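Long-range contact in ATP-dependent DNA helicase (PDB 5V9X), which probably uses ATP hydrolysis to move 3'-to-5' along single-stranded DNA and unwind RNA:DNA hybrids: residues L258-M267 against M655-N664. Numbering follows the deposited sequence.
Sequences LSVQVPVPDM and MGFAGYATDN
Asn664, in the first turn of helix 661-676, holds the loop 263-267 with both ends of its amide. OD1 accepts the backbone N of Met267 at 2.8 Å. ND2 donates to Val264 O at 3.1 Å, with that oxygen 25° out of the amide plane. The same nitrogen donates within its own segment to Tyr660 O, which lies close to the amide plane. These three bonds fix the rotation of the buried amide. Met267 bends at chi3 (-75°), which brings its CE to 3.5 Å from Asn664 CB.

Tyr660 is the N-cap of the helix. Pro265 CA sits over one face of its ring, a CH-pi contact 3.9 Å from the centroid. Pro263 O lies at the ring edge. Tyr660 N donates to Val262 O at 3.0 Å.

Before the loop, strand 256-262 of the helicase C-terminal RecA-like domain pairs in parallel with strand 657-659. The short strand adds an outermost seventh strand to that sheet, from a distant part of the chain. Ala658 bonds through N to Val260 O and through O to Val262 N. Gly656 ends the preceding helix in a Schellman motif, and its O accepts both Ser259 OG and Val260 N.

Val260 packs its CB against Phe657 CD1 at 4.1 Å, and both side chains also touch helix 433-448. Val262 points toward the helix start and sets CG2 4.0 Å from Ala661 CB.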
loop_
_atom_site.group_PDB
_atom_site.type_symbol
_atom_site.label_atom_id
_atom_site.label_comp_id
_atom_site.label_asym_id
_atom_site.label_seq_id
_atom_site.Cartn_x
_atom_site.Cartn_y
_atom_site.Cartn_z
ATOM N N LEU A 258 -14.621 13.527 -11.406
ATOM C CA LEU A 258 -14.354 13.599 -9.978
ATOM C C LEU A 258 -15.146 14.731 -9.328
ATOM O O LEU A 258 -15.603 15.667 -9.989
ATOM C CB LEU A 258 -12.858 13.784 -9.723
ATOM C CG LEU A 258 -11.956 12.714 -10.340
ATOM C CD1 LEU A 258 -10.494 13.012 -10.047
ATOM C CD2 LEU A 258 -12.337 11.332 -9.831
ATOM N N SER A 259 -15.297 14.633 -8.010
ATOM C CA SER A 259 -16.138 15.554 -7.264
ATOM C C SER A 259 -15.805 15.452 -5.783
ATOM O O SER A 259 -15.569 14.355 -5.269
ATOM C CB SER A 259 -17.621 15.249 -7.501
ATOM O OG SER A 259 -18.441 15.947 -6.583
ATOM N N VAL A 260 -15.784 16.599 -5.107
ATOM C CA VAL A 260 -15.548 16.677 -3.668
ATOM C C VAL A 260 -16.784 17.310 -3.047
ATOM O O VAL A 260 -17.009 18.519 -3.190
ATOM C CB VAL A 260 -14.286 17.482 -3.327
ATOM C CG1 VAL A 260 -14.133 17.610 -1.820
ATOM C CG2 VAL A 260 -13.058 16.824 -3.927
ATOM N N GLN A 261 -17.582 16.502 -2.356
ATOM C CA GLN A 261 -18.861 16.934 -1.809
ATOM C C GLN A 261 -18.758 17.091 -0.297
ATOM O O GLN A 261 -18.269 16.192 0.397
ATOM C CB GLN A 261 -19.968 15.941 -2.175
ATOM C CG GLN A 261 -20.173 15.791 -3.680
ATOM C CD GLN A 261 -21.309 14.849 -4.043
ATOM O OE1 GLN A 261 -22.057 14.394 -3.176
ATOM N NE2 GLN A 261 -21.442 14.552 -5.332
ATOM N N VAL A 262 -19.215 18.238 0.202
ATOM C CA VAL A 262 -19.299 18.516 1.634
ATOM C C VAL A 262 -20.753 18.835 1.969
ATOM O O VAL A 262 -21.258 19.901 1.588
ATOM C CB VAL A 262 -18.364 19.666 2.041
ATOM C CG1 VAL A 262 -18.652 20.101 3.469
ATOM C CG2 VAL A 262 -16.914 19.242 1.895
ATOM N N PRO A 263 -21.462 17.948 2.674
ATOM C CA PRO A 263 -22.914 18.134 2.840
ATOM C C PRO A 263 -23.302 19.253 3.796
ATOM O O PRO A 263 -24.455 19.699 3.748
ATOM C CB PRO A 263 -23.387 16.770 3.369
ATOM C CG PRO A 263 -22.252 15.817 3.099
ATOM C CD PRO A 263 -21.011 16.643 3.183
ATOM N N VAL A 264 -22.400 19.720 4.654
ATOM C CA VAL A 264 -22.761 20.699 5.679
ATOM C C VAL A 264 -22.261 22.084 5.279
ATOM O O VAL A 264 -21.245 22.199 4.579
ATOM C CB VAL A 264 -22.213 20.288 7.056
ATOM C CG1 VAL A 264 -22.801 18.956 7.485
ATOM C CG2 VAL A 264 -20.703 20.206 7.025
ATOM N N PRO A 265 -22.941 23.162 5.697
ATOM C CA PRO A 265 -22.509 24.511 5.299
ATOM C C PRO A 265 -21.291 25.006 6.062
ATOM O O PRO A 265 -20.534 25.842 5.556
ATOM C CB PRO A 265 -23.742 25.372 5.602
ATOM C CG PRO A 265 -24.426 24.652 6.711
ATOM C CD PRO A 265 -24.214 23.187 6.440
ATOM N N ASP A 266 -21.093 24.507 7.279
ATOM C CA ASP A 266 -19.976 24.941 8.115
ATOM C C ASP A 266 -19.512 23.745 8.931
ATOM O O ASP A 266 -20.198 23.333 9.871
ATOM C CB ASP A 266 -20.386 26.104 9.017
ATOM C CG ASP A 266 -19.211 26.716 9.760
ATOM O OD1 ASP A 266 -18.080 26.202 9.638
ATOM O OD2 ASP A 266 -19.424 27.724 10.469
ATOM N N MET A 267 -18.355 23.189 8.570
ATOM C CA MET A 267 -17.810 22.059 9.311
ATOM C C MET A 267 -17.273 22.467 10.677
ATOM O O MET A 267 -17.087 21.600 11.537
ATOM C CB MET A 267 -16.710 21.376 8.495
ATOM C CG MET A 267 -17.216 20.738 7.212
ATOM S SD MET A 267 -15.957 19.839 6.289
ATOM C CE MET A 267 -15.038 21.189 5.568
ATOM N N MET A 655 -12.286 21.057 -9.954
ATOM C CA MET A 655 -12.076 19.887 -9.115
ATOM C C MET A 655 -13.364 19.137 -8.819
ATOM O O MET A 655 -13.308 18.054 -8.225
ATOM C CB MET A 655 -11.419 20.290 -7.792
ATOM C CG MET A 655 -9.988 20.736 -7.936
ATOM S SD MET A 655 -9.309 21.376 -6.401
ATOM C CE MET A 655 -7.689 21.868 -6.975
ATOM N N GLY A 656 -14.513 19.683 -9.209
ATOM C CA GLY A 656 -15.780 19.045 -8.921
ATOM C C GLY A 656 -16.347 19.346 -7.556
ATOM O O GLY A 656 -17.181 18.578 -7.066
ATOM N N PHE A 657 -15.912 20.433 -6.919
ATOM C CA PHE A 657 -16.461 20.836 -5.628
ATOM C C PHE A 657 -17.977 20.958 -5.708
ATOM O O PHE A 657 -18.516 21.554 -6.643
ATOM C CB PHE A 657 -15.849 22.170 -5.189
ATOM C CG PHE A 657 -14.511 22.039 -4.508
ATOM C CD1 PHE A 657 -13.567 21.131 -4.960
ATOM C CD2 PHE A 657 -14.193 22.845 -3.425
ATOM C CE1 PHE A 657 -12.339 21.019 -4.334
ATOM C CE2 PHE A 657 -12.967 22.738 -2.799
ATOM C CZ PHE A 657 -12.040 21.824 -3.253
ATOM N N ALA A 658 -18.663 20.383 -4.723
ATOM C CA ALA A 658 -20.119 20.377 -4.721
ATOM C C ALA A 658 -20.631 20.452 -3.291
ATOM O O ALA A 658 -19.915 20.145 -2.334
ATOM C CB ALA A 658 -20.677 19.133 -5.425
ATOM N N GLY A 659 -21.890 20.860 -3.159
ATOM C CA GLY A 659 -22.504 21.023 -1.857
ATOM C C GLY A 659 -22.116 22.336 -1.213
ATOM O O GLY A 659 -22.643 23.393 -1.571
ATOM N N TYR A 660 -21.189 22.279 -0.255
ATOM C CA TYR A 660 -20.629 23.473 0.365
ATOM C C TYR A 660 -19.112 23.378 0.448
ATOM O O TYR A 660 -18.494 23.959 1.344
ATOM C CB TYR A 660 -21.222 23.705 1.754
ATOM C CG TYR A 660 -22.726 23.841 1.777
ATOM C CD1 TYR A 660 -23.351 24.965 1.251
ATOM C CD2 TYR A 660 -23.521 22.854 2.340
ATOM C CE1 TYR A 660 -24.728 25.096 1.279
ATOM C CE2 TYR A 660 -24.896 22.975 2.375
ATOM C CZ TYR A 660 -25.495 24.097 1.844
ATOM O OH TYR A 660 -26.865 24.217 1.876
ATOM N N ALA A 661 -18.496 22.644 -0.482
ATOM C CA ALA A 661 -17.052 22.456 -0.434
ATOM C C ALA A 661 -16.302 23.759 -0.687
ATOM O O ALA A 661 -15.224 23.969 -0.120
ATOM C CB ALA A 661 -16.632 21.388 -1.441
ATOM N N THR A 662 -16.849 24.644 -1.525
ATOM C CA THR A 662 -16.193 25.925 -1.767
ATOM C C THR A 662 -16.298 26.839 -0.550
ATOM O O THR A 662 -15.317 27.486 -0.168
ATOM C CB THR A 662 -16.793 26.608 -2.996
ATOM O OG1 THR A 662 -16.612 25.776 -4.149
ATOM C CG2 THR A 662 -16.117 27.946 -3.239
ATOM N N ASP A 663 -17.481 26.907 0.066
ATOM C CA ASP A 663 -17.661 27.761 1.237
ATOM C C ASP A 663 -16.727 27.353 2.369
ATOM O O ASP A 663 -16.095 28.207 3.002
ATOM C CB ASP A 663 -19.115 27.707 1.708
ATOM C CG ASP A 663 -20.052 28.504 0.819
ATOM O OD1 ASP A 663 -19.682 29.628 0.416
ATOM O OD2 ASP A 663 -21.160 28.004 0.529
ATOM N N ASN A 664 -16.620 26.050 2.631
ATOM C CA ASN A 664 -15.862 25.589 3.790
ATOM C C ASN A 664 -14.359 25.708 3.578
ATOM O O ASN A 664 -13.623 25.970 4.535
ATOM C CB ASN A 664 -16.239 24.147 4.116
ATOM C CG ASN A 664 -17.590 24.039 4.778
ATOM O OD1 ASN A 664 -17.705 24.156 5.997
ATOM N ND2 ASN A 664 -18.626 23.821 3.978
#